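Local coordinates for protein Ton_1535 (Thermococcus onnurineus, PDB 3ZPJ) that is of unknown function, an archaeal all-helical protein that folds into an alpha-solenoid, at residues I233-K236 against M242-I245; E249-M254 against M260-V265; R288-T291 against R297-L300; A315-A320 against R345-N350. All blocks are in the same frame, centred on the assembly; numbering follows the deposited sequence.

The four contacts follow one another along the C-terminal part of an alpha-solenoid. Interactions 1, 2 and 3 each close a helical hairpin between consecutive helices. Interaction 4 skips one helix, pairing helix 309-325 with helix 342-351. Interactions 1 and 2 share helix 240-256, and Ile-234 CD1 packs on Val-250 CG2 at 3.7 Å. Interaction 2 meets interaction 3 where Leu-252 CD2 lies 3.9 Å from Leu-289 CD2. Interaction 3 meets interaction 4 through Leu-300 CD1 and Leu-316 CD2, 3.8 Å apart. The centres of interactions 1 and 4 are about 32 Å apart, and their nearest atoms about 14 Å. The function is unknown, and no active site is assigned.

Interaction 1: residues I233-K236 against M242-I245; sequences IIKK and MRLI
Arg-243 carries the second segment's side of this contact, meeting Ile-234 and Lys-235 across the hairpin of helices 227-237 and 240-256 in the alpha-solenoid. Its backbone comes near first. The carbonyl O of Arg-243 lies 4.3 Å from CG2 of Ile-234, and the same methyl is 4.4 Å from CG of Arg-243. These are loose van der Waals contacts. Further out, the arginine chain is extended, with CG anti to the backbone N (chi1 -173°). This brings its guanidinium up beside Lys-235. The lysine comes over one face of that group: its CG stands 3.3 Å above the plane, offset toward the rim. Lys-235 CE then passes 3.4 Å from NH2 of Arg-243. A bend at chi4 (61°) turns NZ, which ends 4.4 Å from Arg-243 NH2. No hydrogen bond joins the two segments. Arg-243 NE instead forms a salt bridge with Glu-247, one turn further along its own helix. Lys-268 brings a third positive charge close to both ends. The pairing therefore rests on the lysine methylenes lying over a flat cation, and Glu-247 probably offsets part of the gathered positive charge.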
loop_
_atom_site.group_PDB
_atom_site.type_symbol
_atom_site.label_atom_id
_atom_site.label_comp_id
_atom_site.label_asym_id
_atom_site.label_seq_id
_atom_site.Cartn_x
_atom_site.Cartn_y
_atom_site.Cartn_z
ATOM N N ILE A 233 -9.447 -12.897 -4.861
ATOM C CA ILE A 233 -9.643 -11.523 -5.311
ATOM C C ILE A 233 -9.027 -11.324 -6.680
ATOM O O ILE A 233 -9.615 -10.688 -7.558
ATOM C CB ILE A 233 -9.024 -10.505 -4.343
ATOM C CG1 ILE A 233 -9.696 -10.616 -2.972
ATOM C CG2 ILE A 233 -9.172 -9.110 -4.895
ATOM C CD1 ILE A 233 -8.935 -9.907 -1.858
ATOM N N ILE A 234 -7.841 -11.895 -6.857
ATOM C CA ILE A 234 -7.126 -11.809 -8.123
ATOM C C ILE A 234 -7.924 -12.391 -9.311
ATOM O O ILE A 234 -7.951 -11.788 -10.383
ATOM C CB ILE A 234 -5.713 -12.419 -7.998
ATOM C CG1 ILE A 234 -4.907 -11.642 -6.955
ATOM C CG2 ILE A 234 -4.995 -12.384 -9.326
ATOM C CD1 ILE A 234 -3.580 -12.267 -6.621
ATOM N N LYS A 235 -8.603 -13.523 -9.107
ATOM C CA LYS A 235 -9.455 -14.099 -10.154
ATOM C C LYS A 235 -10.645 -13.199 -10.465
ATOM O O LYS A 235 -11.079 -13.099 -11.610
ATOM C CB LYS A 235 -10.005 -15.455 -9.731
ATOM C CG LYS A 235 -9.018 -16.586 -9.741
ATOM C CD LYS A 235 -9.748 -17.895 -9.451
ATOM C CE LYS A 235 -8.780 -19.055 -9.266
ATOM N NZ LYS A 235 -7.833 -18.866 -8.122
ATOM N N LYS A 236 -11.187 -12.564 -9.436
ATOM C CA LYS A 236 -12.324 -11.682 -9.623
ATOM C C LYS A 236 -11.906 -10.418 -10.369
ATOM O O LYS A 236 -12.557 -10.010 -11.325
ATOM C CB LYS A 236 -12.949 -11.322 -8.273
ATOM C CG LYS A 236 -13.951 -10.170 -8.328
ATOM C CD LYS A 236 -14.095 -9.488 -6.961
ATOM C CE LYS A 236 -14.808 -8.134 -7.054
ATOM N NZ LYS A 236 -14.857 -7.430 -5.735
ATOM N N MET A 242 -2.494 -10.233 -16.665
ATOM C CA MET A 242 -2.388 -9.682 -15.319
ATOM C C MET A 242 -2.730 -10.744 -14.278
ATOM O O MET A 242 -2.123 -10.798 -13.216
ATOM C CB MET A 242 -3.262 -8.438 -15.141
ATOM C CG MET A 242 -2.654 -7.173 -15.726
ATOM S SD MET A 242 -3.831 -5.799 -15.808
ATOM C CE MET A 242 -3.358 -4.865 -14.360
ATOM N N ARG A 243 -3.687 -11.604 -14.598
ATOM C CA ARG A 243 -4.045 -12.689 -13.692
ATOM C C ARG A 243 -2.926 -13.719 -13.554
ATOM O O ARG A 243 -2.738 -14.319 -12.496
ATOM C CB ARG A 243 -5.315 -13.396 -14.154
ATOM C CG ARG A 243 -5.784 -14.411 -13.142
ATOM C CD ARG A 243 -7.077 -15.061 -13.524
ATOM N NE ARG A 243 -7.167 -16.381 -12.907
ATOM C CZ ARG A 243 -8.146 -17.251 -13.131
ATOM N NH1 ARG A 243 -9.142 -16.938 -13.954
ATOM N NH2 ARG A 243 -8.129 -18.429 -12.521
ATOM N N LEU A 244 -2.192 -13.926 -14.638
ATOM C CA LEU A 244 -1.068 -14.833 -14.622
ATOM C C LEU A 244 0.048 -14.254 -13.757
ATOM O O LEU A 244 0.541 -14.919 -12.842
ATOM C CB LEU A 244 -0.585 -15.111 -16.048
ATOM C CG LEU A 244 0.589 -16.075 -16.231
ATOM C CD1 LEU A 244 0.483 -17.242 -15.288
ATOM C CD2 LEU A 244 0.619 -16.585 -17.678
ATOM N N ILE A 245 0.449 -13.022 -14.049
ATOM C CA ILE A 245 1.527 -12.391 -13.303
ATOM C C ILE A 245 1.156 -12.348 -11.825
ATOM O O ILE A 245 1.979 -12.639 -10.963
ATOM C CB ILE A 245 1.830 -10.957 -13.803
ATOM C CG1 ILE A 245 2.842 -10.981 -14.946
ATOM C CG2 ILE A 245 2.437 -10.106 -12.694
ATOM C CD1 ILE A 245 2.316 -11.522 -16.213
#

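Interaction 2: residues E249-M254 against M260-V265; sequences EVALWM and MEYLDV
A helical hairpin of the alpha-solenoid is closed here, where helix 240-256 turns back into helix 262-271. Ala-251 and Met-254, one turn apart, meet Tyr-262 and Val-265 of the second helix. The backbones come very near: the CA atoms of Ala-251 and Tyr-262 are 4.7 Å apart. The carbonyl O of Ala-251 lies 3.2 Å from CB of Tyr-262 and is oblique to its ring. Met-254 adds its CB, 3.6 Å from the same Tyr-262 CB. The tyrosine ring itself leads away from the first helix. Its CG sits between the backbone N and the carbonyl carbon (chi1 85°), and its OH is hydrogen-bonded to Lys-255 NZ. Beyond CB, the methionine runs across Val-265 at about a right angle, with SD 3.8 Å from Val-265 CG2. A bend at chi3 (60°) sets its methyl CE 4.2 Å from CB of Glu-261. The other valine branch, CG1, faces Ala-251 CB at 4.1 Å. Val-250 and Val-265 also pack on Leu-231 of helix 227-237, so this hairpin shares its packing with the helix before it. No hydrogen bond crosses between the segments. The join is apolar and mostly buried. The small side chain of Ala-251 is consistent with the close approach of the two backbones, while the tyrosine hydroxyl finds its polar partner outside the two segments.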
loop_
_atom_site.group_PDB
_atom_site.type_symbol
_atom_site.label_atom_id
_atom_site.label_comp_id
_atom_site.label_asym_id
_atom_site.label_seq_id
_atom_site.Cartn_x
_atom_site.Cartn_y
_atom_site.Cartn_z
ATOM N N GLU A 249 3.270 -13.806 -8.765
ATOM C CA GLU A 249 3.793 -12.959 -7.708
ATOM C C GLU A 249 3.363 -13.530 -6.361
ATOM O O GLU A 249 4.141 -13.567 -5.413
ATOM C CB GLU A 249 3.322 -11.494 -7.880
ATOM C CG GLU A 249 3.877 -10.811 -9.135
ATOM C CD GLU A 249 3.522 -9.319 -9.258
ATOM O OE1 GLU A 249 2.403 -8.920 -8.856
ATOM O OE2 GLU A 249 4.366 -8.552 -9.791
ATOM N N VAL A 250 2.126 -14.005 -6.284
ATOM C CA VAL A 250 1.642 -14.570 -5.039
ATOM C C VAL A 250 2.381 -15.857 -4.704
ATOM O O VAL A 250 2.790 -16.064 -3.562
ATOM C CB VAL A 250 0.126 -14.793 -5.062
ATOM C CG1 VAL A 250 -0.281 -15.804 -4.001
ATOM C CG2 VAL A 250 -0.571 -13.480 -4.814
ATOM N N ALA A 251 2.584 -16.706 -5.703
ATOM C CA ALA A 251 3.329 -17.942 -5.487
ATOM C C ALA A 251 4.719 -17.596 -4.952
ATOM O O ALA A 251 5.235 -18.257 -4.058
ATOM C CB ALA A 251 3.432 -18.738 -6.769
ATOM N N LEU A 252 5.306 -16.538 -5.491
ATOM C CA LEU A 252 6.643 -16.130 -5.093
ATOM C C LEU A 252 6.662 -15.675 -3.628
ATOM O O LEU A 252 7.598 -15.951 -2.880
ATOM C CB LEU A 252 7.145 -15.012 -6.013
ATOM C CG LEU A 252 8.605 -14.598 -5.845
ATOM C CD1 LEU A 252 9.513 -15.826 -5.925
ATOM C CD2 LEU A 252 8.966 -13.581 -6.906
ATOM N N TRP A 253 5.620 -14.980 -3.211
ATOM C CA TRP A 253 5.579 -14.529 -1.829
ATOM C C TRP A 253 5.370 -15.729 -0.897
ATOM O O TRP A 253 5.990 -15.829 0.162
ATOM C CB TRP A 253 4.506 -13.455 -1.605
ATOM C CG TRP A 253 4.430 -13.115 -0.165
ATOM C CD1 TRP A 253 3.477 -13.510 0.726
ATOM C CD2 TRP A 253 5.387 -12.362 0.575
ATOM N NE1 TRP A 253 3.771 -13.032 1.981
ATOM C CE2 TRP A 253 4.941 -12.319 1.913
ATOM C CE3 TRP A 253 6.572 -11.694 0.235
ATOM C CZ2 TRP A 253 5.644 -11.652 2.910
ATOM C CZ3 TRP A 253 7.273 -11.049 1.220
ATOM C CH2 TRP A 253 6.803 -11.023 2.546
ATOM N N MET A 254 4.518 -16.658 -1.314
ATOM C CA MET A 254 4.278 -17.852 -0.527
ATOM C C MET A 254 5.592 -18.614 -0.368
ATOM O O MET A 254 5.869 -19.200 0.687
ATOM C CB MET A 254 3.196 -18.719 -1.187
ATOM C CG MET A 254 1.872 -17.989 -1.362
ATOM S SD MET A 254 0.587 -18.974 -2.105
ATOM C CE MET A 254 0.535 -20.252 -0.898
ATOM N N MET A 260 5.051 -24.194 1.253
ATOM C CA MET A 260 5.341 -25.050 0.100
ATOM C C MET A 260 4.155 -25.308 -0.846
ATOM O O MET A 260 4.311 -25.951 -1.896
ATOM C CB MET A 260 5.981 -26.370 0.559
ATOM C CG MET A 260 7.422 -26.204 1.109
ATOM S SD MET A 260 8.698 -25.689 -0.095
ATOM C CE MET A 260 8.905 -23.961 0.337
ATOM N N GLU A 261 2.976 -24.804 -0.483
ATOM C CA GLU A 261 1.811 -24.867 -1.354
ATOM C C GLU A 261 1.975 -23.960 -2.573
ATOM O O GLU A 261 1.152 -23.983 -3.496
ATOM C CB GLU A 261 0.539 -24.485 -0.604
ATOM C CG GLU A 261 -0.115 -25.605 0.171
ATOM C CD GLU A 261 -1.549 -25.273 0.552
ATOM O OE1 GLU A 261 -1.818 -24.116 0.964
ATOM O OE2 GLU A 261 -2.409 -26.170 0.421
ATOM N N TYR A 262 3.024 -23.145 -2.573
ATOM C CA TYR A 262 3.252 -22.254 -3.698
ATOM C C TYR A 262 3.434 -23.039 -5.006
ATOM O O TYR A 262 3.062 -22.557 -6.068
ATOM C CB TYR A 262 4.429 -21.317 -3.431
ATOM C CG TYR A 262 5.783 -21.883 -3.766
ATOM C CD1 TYR A 262 6.467 -22.681 -2.857
ATOM C CD2 TYR A 262 6.394 -21.594 -4.985
ATOM C CE1 TYR A 262 7.718 -23.186 -3.158
ATOM C CE2 TYR A 262 7.640 -22.109 -5.302
ATOM C CZ TYR A 262 8.295 -22.902 -4.385
ATOM O OH TYR A 262 9.533 -23.403 -4.696
ATOM N N LEU A 263 3.997 -24.242 -4.919
ATOM C CA LEU A 263 4.166 -25.088 -6.110
ATOM C C LEU A 263 2.844 -25.302 -6.810
ATOM O O LEU A 263 2.764 -25.234 -8.035
ATOM C CB LEU A 263 4.792 -26.436 -5.749
ATOM C CG LEU A 263 6.177 -26.254 -5.136
ATOM C CD1 LEU A 263 6.538 -27.410 -4.229
ATOM C CD2 LEU A 263 7.195 -26.094 -6.237
ATOM N N ASP A 264 1.803 -25.554 -6.024
ATOM C CA ASP A 264 0.470 -25.725 -6.571
ATOM C C ASP A 264 -0.032 -24.480 -7.303
ATOM O O ASP A 264 -0.604 -24.596 -8.396
ATOM C CB ASP A 264 -0.523 -26.132 -5.477
ATOM C CG ASP A 264 -0.161 -27.460 -4.814
ATOM O OD1 ASP A 264 0.406 -28.351 -5.494
ATOM O OD2 ASP A 264 -0.443 -27.609 -3.603
ATOM N N VAL A 265 0.168 -23.299 -6.708
ATOM C CA VAL A 265 -0.382 -22.081 -7.291
ATOM C C VAL A 265 0.207 -21.822 -8.674
ATOM O O VAL A 265 -0.485 -21.352 -9.584
ATOM C CB VAL A 265 -0.131 -20.844 -6.408
ATOM C CG1 VAL A 265 -0.608 -19.589 -7.130
ATOM C CG2 VAL A 265 -0.841 -20.999 -5.049
#

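Interaction 3: residues R288-T291 against R297-L300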
loop_
_atom_site.group_PDB
_atom_site.type_symbol
_atom_site.label_atom_id
_atom_site.label_comp_id
_atom_site.label_asym_id
_atom_site.label_seq_id
_atom_site.Cartn_x
_atom_site.Cartn_y
_atom_site.Cartn_z
ATOM N N ARG A 288 11.404 -13.593 -15.429
ATOM C CA ARG A 288 12.064 -13.255 -14.185
ATOM C C ARG A 288 11.338 -13.937 -13.026
ATOM O O ARG A 288 11.978 -14.528 -12.146
ATOM C CB ARG A 288 12.096 -11.738 -14.015
ATOM C CG ARG A 288 12.616 -11.236 -12.681
ATOM C CD ARG A 288 12.038 -9.850 -12.421
ATOM N NE ARG A 288 12.107 -9.033 -13.638
ATOM C CZ ARG A 288 11.215 -8.109 -13.997
ATOM N NH1 ARG A 288 10.158 -7.860 -13.229
ATOM N NH2 ARG A 288 11.381 -7.433 -15.132
ATOM N N LEU A 289 10.005 -13.872 -13.037
ATOM C CA LEU A 289 9.214 -14.469 -11.956
ATOM C C LEU A 289 9.487 -15.956 -11.836
ATOM O O LEU A 289 9.745 -16.451 -10.746
ATOM C CB LEU A 289 7.715 -14.211 -12.140
ATOM C CG LEU A 289 7.288 -12.786 -11.770
ATOM C CD1 LEU A 289 5.888 -12.472 -12.259
ATOM C CD2 LEU A 289 7.368 -12.615 -10.280
ATOM N N LEU A 290 9.456 -16.659 -12.967
ATOM C CA LEU A 290 9.682 -18.092 -12.964
ATOM C C LEU A 290 11.101 -18.464 -12.517
ATOM O O LEU A 290 11.315 -19.506 -11.882
ATOM C CB LEU A 290 9.375 -18.670 -14.340
ATOM C CG LEU A 290 7.888 -18.624 -14.680
ATOM C CD1 LEU A 290 7.667 -18.909 -16.147
ATOM C CD2 LEU A 290 7.125 -19.615 -13.810
ATOM N N THR A 291 12.070 -17.615 -12.841
ATOM C CA THR A 291 13.423 -17.852 -12.370
ATOM C C THR A 291 13.508 -17.738 -10.846
ATOM O O THR A 291 13.966 -18.667 -10.184
ATOM C CB THR A 291 14.433 -16.925 -13.041
ATOM O OG1 THR A 291 14.485 -17.234 -14.436
ATOM C CG2 THR A 291 15.817 -17.133 -12.444
ATOM N N ARG A 297 12.607 -24.684 -15.877
ATOM C CA ARG A 297 12.095 -25.241 -17.133
ATOM C C ARG A 297 11.222 -24.218 -17.850
ATOM O O ARG A 297 11.490 -23.857 -18.999
ATOM C CB ARG A 297 11.298 -26.539 -16.916
ATOM C CG ARG A 297 10.519 -26.975 -18.167
ATOM C CD ARG A 297 9.701 -28.263 -17.989
ATOM N NE ARG A 297 8.467 -28.091 -17.213
ATOM C CZ ARG A 297 7.288 -27.722 -17.720
ATOM N NH1 ARG A 297 7.165 -27.460 -19.014
ATOM N NH2 ARG A 297 6.225 -27.604 -16.932
ATOM N N ARG A 298 10.176 -23.757 -17.167
ATOM C CA ARG A 298 9.257 -22.781 -17.744
ATOM C C ARG A 298 9.975 -21.461 -17.992
ATOM O O ARG A 298 9.745 -20.810 -19.008
ATOM C CB ARG A 298 8.060 -22.544 -16.826
ATOM C CG ARG A 298 7.081 -23.701 -16.693
ATOM C CD ARG A 298 5.950 -23.280 -15.770
ATOM N NE ARG A 298 5.007 -24.346 -15.461
ATOM C CZ ARG A 298 3.978 -24.668 -16.235
ATOM N NH1 ARG A 298 3.780 -24.016 -17.376
ATOM N NH2 ARG A 298 3.155 -25.645 -15.876
ATOM N N ALA A 299 10.849 -21.077 -17.063
ATOM C CA ALA A 299 11.580 -19.819 -17.171
ATOM C C ALA A 299 12.404 -19.766 -18.445
ATOM O O ALA A 299 12.497 -18.727 -19.096
ATOM C CB ALA A 299 12.462 -19.597 -15.951
ATOM N N LEU A 300 12.980 -20.896 -18.828
ATOM C CA LEU A 300 13.736 -20.938 -20.066
ATOM C C LEU A 300 12.832 -20.755 -21.283
ATOM O O LEU A 300 13.206 -20.060 -22.235
ATOM C CB LEU A 300 14.545 -22.227 -20.177
ATOM C CG LEU A 300 15.586 -22.204 -21.290
ATOM C CD1 LEU A 300 16.559 -21.057 -21.069
ATOM C CD2 LEU A 300 16.327 -23.534 -21.378
#
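Leu-290 and Ala-299 form the tight centre of this contact, in the helical hairpin of helices 280-293 and 296-303 of the alpha-solenoid. Their CA atoms are 4.9 Å apart, a close approach for two helices. The CB atoms of Leu-290 and Ala-299 lie side by side, 3.6 Å apart, and both CB atoms point into the interface. The end of the leucine turns to the neighbouring residue. Its CG is anti to the carbonyl carbon (chi1 -69°), and CD1 comes to rest 3.7 Å from CB of Arg-298. Leu-290 and Ala-299 are both buried, and no hydrogen bond crosses between the segments.

The Arg-298 side is looser, and this residue is partly exposed. Only the root of its side chain is used, and the remainder leads away from the first helix. Its extended chain carries the guanidinium out to a cation-pi contact with Phe-270. Arg-298 N is hydrogen-bonded to the side chain of Asn-295, in the turn between the helices. At the other margin, Thr-291 and Leu-300 touch helix 309-325, which covers that side of the hairpin. The threonine hydroxyl is not spent on the second segment, since it is hydrogen-bonded to the carbonyl O of Ala-287. Thr-291 OG1 nevertheless lies against the alanine methyl, 3.5 Å from Ala-299 CB.

Interaction 4: residues A315-A320 against R345-N350; sequences ALKAIA and REEALN
Lys-317 and Glu-347 form the salt bridge that links helix 309-325 to helix 342-351. NZ of Lys-317 is 3.3 Å from OE1 of Glu-347, and the hydrogen bond within this pair is weak. The two side chains approach at a slant. Glu-347 is extended beyond CG, and NZ of Lys-317 also lies 3.9 Å from CB of Glu-347, so the ammonium sits beside the base of the glutamate as well as near its carboxylate. A second acid is near: Glu-351 makes a long, weak ion pair with the same NZ.

Below the charged end, the lysine chain does the packing. Its CG is anti to the backbone N (chi1 176°), which sends the chain toward the second helix. The methyl of Ala-348 rests against the CG-CD bond, with Lys-317 CG 3.6 Å from Ala-348 CB. The chain bends at chi3 (113°) and so turns NZ to the side of the alanine where Glu-347 stands. Ala-348 and Lys-317 also mark the nearest backbone approach, their CA atoms 5.9 Å apart.

Around this pair, helix 332-338 lies between the two helices in the chain and touches both. Ala-320 packs on Ile-335, and Ala-348 on Ile-336. Interaction 4 thus joins alternate helices near the C-terminal end of the alpha-solenoid. One lysine serves both purposes, its methylenes covering a buried alanine while its ammonium pairs with Glu-347 at the partly exposed margin. Glu-347, with a weaker contribution from Glu-351, would probably favour the charged form of the lysine.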
loop_
_atom_site.group_PDB
_atom_site.type_symbol
_atom_site.label_atom_id
_atom_site.label_comp_id
_atom_site.label_asym_id
_atom_site.label_seq_id
_atom_site.Cartn_x
_atom_site.Cartn_y
_atom_site.Cartn_z
ATOM N N ALA A 315 18.185 -12.371 -18.996
ATOM C CA ALA A 315 17.357 -13.472 -18.498
ATOM C C ALA A 315 18.048 -14.825 -18.676
ATOM O O ALA A 315 17.964 -15.700 -17.817
ATOM C CB ALA A 315 15.993 -13.466 -19.175
ATOM N N LEU A 316 18.743 -14.983 -19.794
ATOM C CA LEU A 316 19.429 -16.230 -20.080
ATOM C C LEU A 316 20.581 -16.443 -19.104
ATOM O O LEU A 316 20.863 -17.571 -18.698
ATOM C CB LEU A 316 19.929 -16.241 -21.524
ATOM C CG LEU A 316 18.869 -16.529 -22.590
ATOM C CD1 LEU A 316 19.483 -16.532 -23.999
ATOM C CD2 LEU A 316 18.193 -17.861 -22.308
ATOM N N LYS A 317 21.242 -15.351 -18.724
ATOM C CA LYS A 317 22.349 -15.427 -17.776
ATOM C C LYS A 317 21.842 -15.897 -16.418
ATOM O O LYS A 317 22.307 -16.915 -15.893
ATOM C CB LYS A 317 23.057 -14.072 -17.638
ATOM C CG LYS A 317 24.162 -14.076 -16.585
ATOM C CD LYS A 317 25.077 -12.868 -16.697
ATOM C CE LYS A 317 24.937 -11.942 -15.501
ATOM N NZ LYS A 317 25.923 -10.824 -15.550
ATOM N N ALA A 318 20.883 -15.153 -15.869
ATOM C CA ALA A 318 20.283 -15.465 -14.573
ATOM C C ALA A 318 19.921 -16.942 -14.456
ATOM O O ALA A 318 20.300 -17.613 -13.496
ATOM C CB ALA A 318 19.051 -14.607 -14.338
ATOM N N ILE A 319 19.194 -17.443 -15.447
ATOM C CA ILE A 319 18.803 -18.843 -15.456
ATOM C C ILE A 319 20.034 -19.734 -15.353
ATOM O O ILE A 319 20.043 -20.713 -14.607
ATOM C CB ILE A 319 18.025 -19.195 -16.732
ATOM C CG1 ILE A 319 16.654 -18.508 -16.725
ATOM C CG2 ILE A 319 17.886 -20.708 -16.877
ATOM C CD1 ILE A 319 15.942 -18.547 -18.084
ATOM N N ALA A 320 21.080 -19.369 -16.085
ATOM C CA ALA A 320 22.284 -20.183 -16.135
ATOM C C ALA A 320 23.030 -20.161 -14.807
ATOM O O ALA A 320 23.586 -21.176 -14.396
ATOM C CB ALA A 320 23.188 -19.738 -17.266
ATOM N N ARG A 345 27.775 -12.643 -21.998
ATOM C CA ARG A 345 28.089 -14.065 -22.070
ATOM C C ARG A 345 29.403 -14.376 -21.353
ATOM O O ARG A 345 29.605 -15.486 -20.847
ATOM C CB ARG A 345 28.176 -14.520 -23.524
ATOM C CG ARG A 345 28.382 -16.010 -23.698
ATOM C CD ARG A 345 28.738 -16.353 -25.138
ATOM N NE ARG A 345 29.862 -15.539 -25.581
ATOM C CZ ARG A 345 30.356 -15.536 -26.811
ATOM N NH1 ARG A 345 29.830 -16.314 -27.747
ATOM N NH2 ARG A 345 31.382 -14.750 -27.101
ATOM N N GLU A 346 30.293 -13.386 -21.314
ATOM C CA GLU A 346 31.582 -13.526 -20.644
ATOM C C GLU A 346 31.436 -13.365 -19.133
ATOM O O GLU A 346 32.042 -14.104 -18.359
ATOM C CB GLU A 346 32.586 -12.509 -21.191
ATOM C CG GLU A 346 32.959 -12.743 -22.642
ATOM C CD GLU A 346 33.454 -14.150 -22.888
ATOM O OE1 GLU A 346 34.497 -14.514 -22.312
ATOM O OE2 GLU A 346 32.798 -14.894 -23.648
ATOM N N GLU A 347 30.627 -12.395 -18.725
ATOM C CA GLU A 347 30.367 -12.158 -17.314
ATOM C C GLU A 347 29.741 -13.375 -16.652
ATOM O O GLU A 347 30.084 -13.729 -15.530
ATOM C CB GLU A 347 29.451 -10.955 -17.160
ATOM C CG GLU A 347 29.995 -9.729 -17.843
ATOM C CD GLU A 347 29.034 -8.578 -17.768
ATOM O OE1 GLU A 347 27.903 -8.791 -17.270
ATOM O OE2 GLU A 347 29.408 -7.466 -18.206
ATOM N N ALA A 348 28.821 -14.012 -17.361
ATOM C CA ALA A 348 28.208 -15.241 -16.889
ATOM C C ALA A 348 29.263 -16.328 -16.804
ATOM O O ALA A 348 29.158 -17.246 -15.999
ATOM C CB ALA A 348 27.103 -15.668 -17.832
ATOM N N LEU A 349 30.281 -16.219 -17.644
ATOM C CA LEU A 349 31.299 -17.257 -17.744
ATOM C C LEU A 349 32.336 -17.113 -16.626
ATOM O O LEU A 349 33.023 -18.072 -16.265
ATOM C CB LEU A 349 31.945 -17.217 -19.132
ATOM C CG LEU A 349 32.012 -18.536 -19.911
ATOM C CD1 LEU A 349 31.046 -19.571 -19.348
ATOM C CD2 LEU A 349 31.767 -18.317 -21.401
ATOM N N ASN A 350 32.429 -15.906 -16.075
ATOM C CA ASN A 350 33.287 -15.641 -14.926
ATOM C C ASN A 350 32.571 -15.983 -13.629
ATOM O O ASN A 350 33.125 -16.645 -12.754
ATOM C CB ASN A 350 33.715 -14.172 -14.895
ATOM C CG ASN A 350 34.580 -13.791 -16.080
ATOM O OD1 ASN A 350 35.381 -14.595 -16.575
ATOM N ND2 ASN A 350 34.422 -12.557 -16.544
#